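Local atomic coordinates of dihydrofolate reductase (Enterococcus faecalis, PDB entry 4M7U), a protein that binds NADP(H) and reduces 7,8-dihydrofolate to tetrahydrofolate, a step probably essential for making glycine, purines and DNA precursors. Residues 14-19 with 121-126; 125-130 with 161-166. All coordinates share one frame; numbering follows the deposited sequence.

Contact 1: residues 14-19 with 121-126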
loop_
_atom_site.group_PDB
_atom_site.type_symbol
_atom_site.label_atom_id
_atom_site.label_comp_id
_atom_site.label_asym_id
_atom_site.label_seq_id
_atom_site.Cartn_x
_atom_site.Cartn_y
_atom_site.Cartn_z
ATOM N N TRP A 14 -1.827 4.151 -0.068
ATOM C CA TRP A 14 -0.733 4.813 0.624
ATOM C C TRP A 14 -1.117 6.219 1.012
ATOM O O TRP A 14 -2.094 6.773 0.490
ATOM C CB TRP A 14 0.559 4.807 -0.217
ATOM C CG TRP A 14 0.602 5.797 -1.344
ATOM C CD1 TRP A 14 1.202 7.031 -1.339
ATOM C CD2 TRP A 14 0.008 5.638 -2.647
ATOM N NE1 TRP A 14 1.017 7.644 -2.561
ATOM C CE2 TRP A 14 0.289 6.819 -3.369
ATOM C CE3 TRP A 14 -0.719 4.612 -3.261
ATOM C CZ2 TRP A 14 -0.134 6.988 -4.701
ATOM C CZ3 TRP A 14 -1.145 4.784 -4.569
ATOM C CH2 TRP A 14 -0.849 5.969 -5.279
ATOM N N ALA A 15 -0.355 6.772 1.955
ATOM C CA ALA A 15 -0.432 8.187 2.276
ATOM C C ALA A 15 0.911 8.802 1.921
ATOM O O ALA A 15 1.966 8.184 2.132
ATOM C CB ALA A 15 -0.734 8.395 3.748
ATOM N N GLN A 16 0.875 10.010 1.367
ATOM C CA GLN A 16 2.096 10.765 1.093
ATOM C C GLN A 16 1.877 12.247 1.391
ATOM O O GLN A 16 0.721 12.710 1.435
ATOM C CB GLN A 16 2.504 10.595 -0.374
ATOM C CG GLN A 16 1.525 11.241 -1.344
ATOM C CD GLN A 16 1.994 11.177 -2.771
ATOM O OE1 GLN A 16 2.024 10.103 -3.384
ATOM N NE2 GLN A 16 2.369 12.332 -3.319
ATOM N N ASP A 17 2.985 12.981 1.563
ATOM C CA ASP A 17 2.940 14.433 1.769
ATOM C C ASP A 17 3.046 15.159 0.420
ATOM O O ASP A 17 3.132 14.509 -0.622
ATOM C CB ASP A 17 4.003 14.894 2.791
ATOM C CG ASP A 17 5.402 15.042 2.200
ATOM O OD1 ASP A 17 5.642 14.652 1.015
ATOM O OD2 ASP A 17 6.289 15.547 2.949
ATOM N N GLU A 18 3.039 16.485 0.416
ATOM C CA GLU A 18 3.035 17.196 -0.869
ATOM C C GLU A 18 4.368 17.093 -1.650
ATOM O O GLU A 18 4.443 17.482 -2.812
ATOM C CB GLU A 18 2.559 18.652 -0.705
ATOM C CG GLU A 18 3.224 19.400 0.416
ATOM C CD GLU A 18 2.528 20.722 0.770
ATOM O OE1 GLU A 18 1.360 20.947 0.351
ATOM O OE2 GLU A 18 3.157 21.540 1.487
ATOM N N GLN A 19 5.406 16.540 -1.024
ATOM C CA GLN A 19 6.665 16.305 -1.727
ATOM C C GLN A 19 6.715 14.909 -2.328
ATOM O O GLN A 19 7.624 14.588 -3.090
ATOM C CB GLN A 19 7.841 16.448 -0.764
ATOM C CG GLN A 19 7.913 17.782 -0.068
ATOM C CD GLN A 19 8.868 17.752 1.105
ATOM O OE1 GLN A 19 9.827 18.523 1.154
ATOM N NE2 GLN A 19 8.612 16.848 2.062
ATOM N N LEU A 121 -6.048 2.822 -7.263
ATOM C CA LEU A 121 -5.129 3.476 -6.330
ATOM C C LEU A 121 -5.934 4.247 -5.282
ATOM O O LEU A 121 -6.794 5.077 -5.617
ATOM C CB LEU A 121 -4.208 4.452 -7.070
ATOM C CG LEU A 121 -3.470 3.901 -8.296
ATOM C CD1 LEU A 121 -2.659 5.007 -8.954
ATOM C CD2 LEU A 121 -2.553 2.725 -7.909
ATOM N N TYR A 122 -5.654 3.970 -4.014
ATOM C CA TYR A 122 -6.192 4.766 -2.920
ATOM C C TYR A 122 -5.070 5.598 -2.323
ATOM O O TYR A 122 -4.168 5.063 -1.669
ATOM C CB TYR A 122 -6.758 3.857 -1.839
ATOM C CG TYR A 122 -7.939 3.031 -2.294
ATOM C CD1 TYR A 122 -7.863 1.645 -2.338
ATOM C CD2 TYR A 122 -9.138 3.637 -2.660
ATOM C CE1 TYR A 122 -8.946 0.878 -2.736
ATOM C CE2 TYR A 122 -10.232 2.874 -3.067
ATOM C CZ TYR A 122 -10.124 1.499 -3.102
ATOM O OH TYR A 122 -11.200 0.738 -3.501
ATOM N N ARG A 123 -5.110 6.906 -2.545
ATOM C CA ARG A 123 -4.052 7.789 -2.051
ATOM C C ARG A 123 -4.574 8.823 -1.071
ATOM O O ARG A 123 -5.559 9.530 -1.351
ATOM C CB ARG A 123 -3.362 8.519 -3.215
ATOM C CG ARG A 123 -2.250 9.470 -2.748
ATOM C CD ARG A 123 -1.495 10.070 -3.932
ATOM N NE ARG A 123 -2.212 11.188 -4.532
ATOM C CZ ARG A 123 -1.646 12.103 -5.312
ATOM N NH1 ARG A 123 -0.348 12.024 -5.595
ATOM N NH2 ARG A 123 -2.373 13.103 -5.794
ATOM N N THR A 124 -3.912 8.921 0.078
ATOM C CA THR A 124 -4.200 10.002 1.019
ATOM C C THR A 124 -3.159 11.092 0.809
ATOM O O THR A 124 -1.983 10.910 1.133
ATOM C CB THR A 124 -4.127 9.536 2.475
ATOM O OG1 THR A 124 -5.115 8.519 2.701
ATOM C CG2 THR A 124 -4.371 10.723 3.428
ATOM N N MET A 125 -3.579 12.212 0.237
ATOM C CA MET A 125 -2.662 13.323 -0.034
ATOM C C MET A 125 -2.654 14.272 1.166
ATOM O O MET A 125 -3.674 14.886 1.493
ATOM C CB MET A 125 -3.079 14.047 -1.326
ATOM C CG MET A 125 -2.184 15.234 -1.710
ATOM S SD MET A 125 -0.406 14.877 -1.689
ATOM C CE MET A 125 -0.166 14.329 -3.350
ATOM N N ILE A 126 -1.511 14.370 1.838
ATOM C CA ILE A 126 -1.402 15.214 3.022
ATOM C C ILE A 126 -0.729 16.539 2.664
ATOM O O ILE A 126 0.423 16.572 2.207
ATOM C CB ILE A 126 -0.603 14.499 4.135
ATOM C CG1 ILE A 126 -1.218 13.115 4.426
ATOM C CG2 ILE A 126 -0.573 15.334 5.380
ATOM C CD1 ILE A 126 -0.419 12.281 5.449
#
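W14-D17 and L121-I126 run side by side as parallel strands, their axes 30° apart, and the ladder that joins them starts where W14 N donates to Y122 O. T124 N then bonds to W14 O, Q16 N to T124 O, and I126 N to Q16 O at 2.8 Å. On the face of the sheet that carries W14, R123, Q16 and M125, the W14 indole lies against R123 and L121. R123 lays its aliphatic chain over one side of it: CB stands 4.1 Å from the centroid of the W14 six-membered ring in a CH-pi contact, and CD comes to 3.5 Å from W14 CZ2. L121 CB meets W14 CZ3 at 4.0 Å. W14 NE1 spends its hydrogen on Q16 OE1, 2.8 Å away. That bond is almost straight at 175°, lies in the indole plane and lands on a lone pair of the amide oxygen, which fixes the amide's flip and turns Q16 NE2 toward M125 CE (3.2 Å). The methionine chain bends back at chi2 (49°) and chi3, placing this methyl over one face of the R123 guanidinium group, toward its rim; R123 NH2 makes a salt bridge to E165. On the opposite face, A15 CB sits 3.8 Å from T124 CB, while T124 OG1 is hydrogen-bonded to D35. At D17 the side chain turns back: OD1 accepts from Q19 N in an Asx turn. These are inner strands of the mixed dihydrofolate reductase sheet. Helix 33-43 packs on the A15 side, F136 stacks on W14 while F111 of helix 108-114 also meets its ring, and strand 162-169 continues the sheet beyond 120-126.

Contact 2: residues 125-130 with 161-166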
loop_
_atom_site.group_PDB
_atom_site.type_symbol
_atom_site.label_atom_id
_atom_site.label_comp_id
_atom_site.label_asym_id
_atom_site.label_seq_id
_atom_site.Cartn_x
_atom_site.Cartn_y
_atom_site.Cartn_z
ATOM N N MET A 125 -3.579 12.212 0.237
ATOM C CA MET A 125 -2.662 13.323 -0.034
ATOM C C MET A 125 -2.654 14.272 1.166
ATOM O O MET A 125 -3.674 14.886 1.493
ATOM C CB MET A 125 -3.079 14.047 -1.326
ATOM C CG MET A 125 -2.184 15.234 -1.710
ATOM S SD MET A 125 -0.406 14.877 -1.689
ATOM C CE MET A 125 -0.166 14.329 -3.350
ATOM N N ILE A 126 -1.511 14.370 1.838
ATOM C CA ILE A 126 -1.402 15.214 3.022
ATOM C C ILE A 126 -0.729 16.539 2.664
ATOM O O ILE A 126 0.423 16.572 2.207
ATOM C CB ILE A 126 -0.603 14.499 4.135
ATOM C CG1 ILE A 126 -1.218 13.115 4.426
ATOM C CG2 ILE A 126 -0.573 15.334 5.380
ATOM C CD1 ILE A 126 -0.419 12.281 5.449
ATOM N N HIS A 127 -1.454 17.632 2.879
ATOM C CA HIS A 127 -1.004 18.949 2.441
ATOM C C HIS A 127 -0.119 19.607 3.498
ATOM O O HIS A 127 -0.525 20.529 4.207
ATOM C CB HIS A 127 -2.200 19.825 2.065
ATOM C CG HIS A 127 -3.135 19.162 1.099
ATOM N ND1 HIS A 127 -2.804 18.926 -0.220
ATOM C CD2 HIS A 127 -4.392 18.684 1.270
ATOM C CE1 HIS A 127 -3.824 18.336 -0.823
ATOM N NE2 HIS A 127 -4.794 18.176 0.048
ATOM N N GLU A 128 1.098 19.093 3.590
ATOM C CA GLU A 128 2.099 19.577 4.522
ATOM C C GLU A 128 3.394 18.942 4.058
ATOM O O GLU A 128 3.381 17.942 3.321
ATOM C CB GLU A 128 1.759 19.159 5.962
ATOM C CG GLU A 128 2.561 19.879 7.054
ATOM C CD GLU A 128 2.888 21.316 6.674
ATOM O OE1 GLU A 128 2.084 22.214 6.998
ATOM O OE2 GLU A 128 3.941 21.551 6.037
ATOM N N THR A 129 4.520 19.519 4.459
ATOM C CA THR A 129 5.804 18.923 4.097
ATOM C C THR A 129 6.511 18.377 5.328
ATOM O O THR A 129 6.532 19.024 6.377
ATOM C CB THR A 129 6.732 19.908 3.365
ATOM O OG1 THR A 129 7.022 21.016 4.220
ATOM C CG2 THR A 129 6.081 20.405 2.112
ATOM N N PHE A 130 7.077 17.183 5.191
ATOM C CA PHE A 130 7.821 16.543 6.276
ATOM C C PHE A 130 9.196 16.114 5.763
ATOM O O PHE A 130 9.443 16.090 4.545
ATOM C CB PHE A 130 7.066 15.317 6.803
ATOM C CG PHE A 130 5.655 15.612 7.257
ATOM C CD1 PHE A 130 4.612 15.677 6.342
ATOM C CD2 PHE A 130 5.375 15.823 8.596
ATOM C CE1 PHE A 130 3.297 15.952 6.760
ATOM C CE2 PHE A 130 4.069 16.087 9.024
ATOM C CZ PHE A 130 3.031 16.150 8.100
ATOM N N ALA A 161 -4.332 19.314 6.849
ATOM C CA ALA A 161 -5.309 19.231 5.772
ATOM C C ALA A 161 -4.917 18.043 4.912
ATOM O O ALA A 161 -3.731 17.817 4.667
ATOM C CB ALA A 161 -5.301 20.500 4.930
ATOM N N HIS A 162 -5.902 17.280 4.450
ATOM C CA HIS A 162 -5.593 16.113 3.642
ATOM C C HIS A 162 -6.770 15.739 2.754
ATOM O O HIS A 162 -7.909 16.131 3.034
ATOM C CB HIS A 162 -5.160 14.943 4.545
ATOM C CG HIS A 162 -6.166 14.575 5.597
ATOM N ND1 HIS A 162 -6.356 15.323 6.743
ATOM C CD2 HIS A 162 -7.032 13.532 5.680
ATOM C CE1 HIS A 162 -7.294 14.759 7.482
ATOM N NE2 HIS A 162 -7.720 13.677 6.872
ATOM N N ASP A 163 -6.482 15.018 1.669
ATOM C CA ASP A 163 -7.522 14.497 0.791
ATOM C C ASP A 163 -7.392 12.993 0.645
ATOM O O ASP A 163 -6.274 12.457 0.605
ATOM C CB ASP A 163 -7.492 15.174 -0.592
ATOM C CG ASP A 163 -7.908 16.633 -0.532
ATOM O OD1 ASP A 163 -9.118 16.906 -0.368
ATOM O OD2 ASP A 163 -7.027 17.510 -0.615
ATOM N N TYR A 164 -8.540 12.316 0.604
ATOM C CA TYR A 164 -8.589 10.902 0.274
ATOM C C TYR A 164 -8.996 10.751 -1.192
ATOM O O TYR A 164 -10.143 11.062 -1.567
ATOM C CB TYR A 164 -9.606 10.187 1.168
ATOM C CG TYR A 164 -9.242 10.181 2.637
ATOM C CD1 TYR A 164 -9.724 11.161 3.498
ATOM C CD2 TYR A 164 -8.425 9.179 3.170
ATOM C CE1 TYR A 164 -9.395 11.154 4.857
ATOM C CE2 TYR A 164 -8.093 9.163 4.533
ATOM C CZ TYR A 164 -8.579 10.152 5.363
ATOM O OH TYR A 164 -8.249 10.135 6.710
ATOM N N GLU A 165 -8.070 10.258 -2.017
ATOM C CA GLU A 165 -8.314 10.172 -3.448
ATOM C C GLU A 165 -8.426 8.730 -3.945
ATOM O O GLU A 165 -7.755 7.834 -3.434
ATOM C CB GLU A 165 -7.189 10.881 -4.211
ATOM C CG GLU A 165 -6.928 12.309 -3.761
ATOM C CD GLU A 165 -5.763 12.936 -4.508
ATOM O OE1 GLU A 165 -4.914 12.173 -5.045
ATOM O OE2 GLU A 165 -5.696 14.187 -4.570
ATOM N N THR A 166 -9.256 8.523 -4.967
ATOM C CA THR A 166 -9.359 7.226 -5.633
ATOM C C THR A 166 -9.050 7.366 -7.123
ATOM O O THR A 166 -9.604 8.246 -7.788
ATOM C CB THR A 166 -10.774 6.643 -5.464
ATOM O OG1 THR A 166 -11.117 6.630 -4.070
ATOM C CG2 THR A 166 -10.857 5.211 -6.031
#
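H127 swings its imidazole ring across H162, with CD2 3.7 Å from H162 CA, and presents NE2 to the carboxylate of D163. With CG beside its own backbone N (chi1 -52°), the ring is carried back over the antiparallel pair, and M125 O lies off one face, toward the rim. D163 OD2 lies at the ring edge near its plane; the carboxylate itself is turned 72° from the imidazole. The 2.4 Å modelled between H127 NE2 and D163 OD2 is doubtful in detail, though the two groups face each other as a His-carboxylate pair. Underneath, M125 and D163 form a hydrogen-bonded antiparallel pair, M125 N reaching D163 O at 2.7 Å and D163 N returning to M125 O. H127 N adds a bond to A161 O at 2.9 Å, within an inverse gamma turn centred on H127. I126 and H162, the non-hydrogen-bonded pair, face the other way; H162 CB lies 4.1 Å from I126 CA, and its ring bonds through ND1 to Y160 O. The side-chain pair thus joins H127 to 161-166 beside the backbone ladder. If it is as modelled, the nearby acid would probably favour a protonated H127, though its charge is not seen.

In the fold
Contacts 1 and 2 lie on opposite edges of one strand, 120-126, and share M125 and I126; their centres are 5 Å apart. Strand 120-126 takes a parallel partner in 14-19 and an antiparallel one in 161-166. Two polar links join the contacts: R123 NH2 to E165 OE1 at 2.8 Å, a salt bridge, and Q19 NE2 to F130 O at 2.7 Å, probably a hydrogen bond. D17 CB also packs on E128 O at 3.2 Å. Contact 1 borders the cofactor site: A15 binds NADP(+), and the W14 side chain is about 10 Å from the bound NADP. The shared I126 brings contact 2 close to this site, its side chain about 4 Å from that of A15.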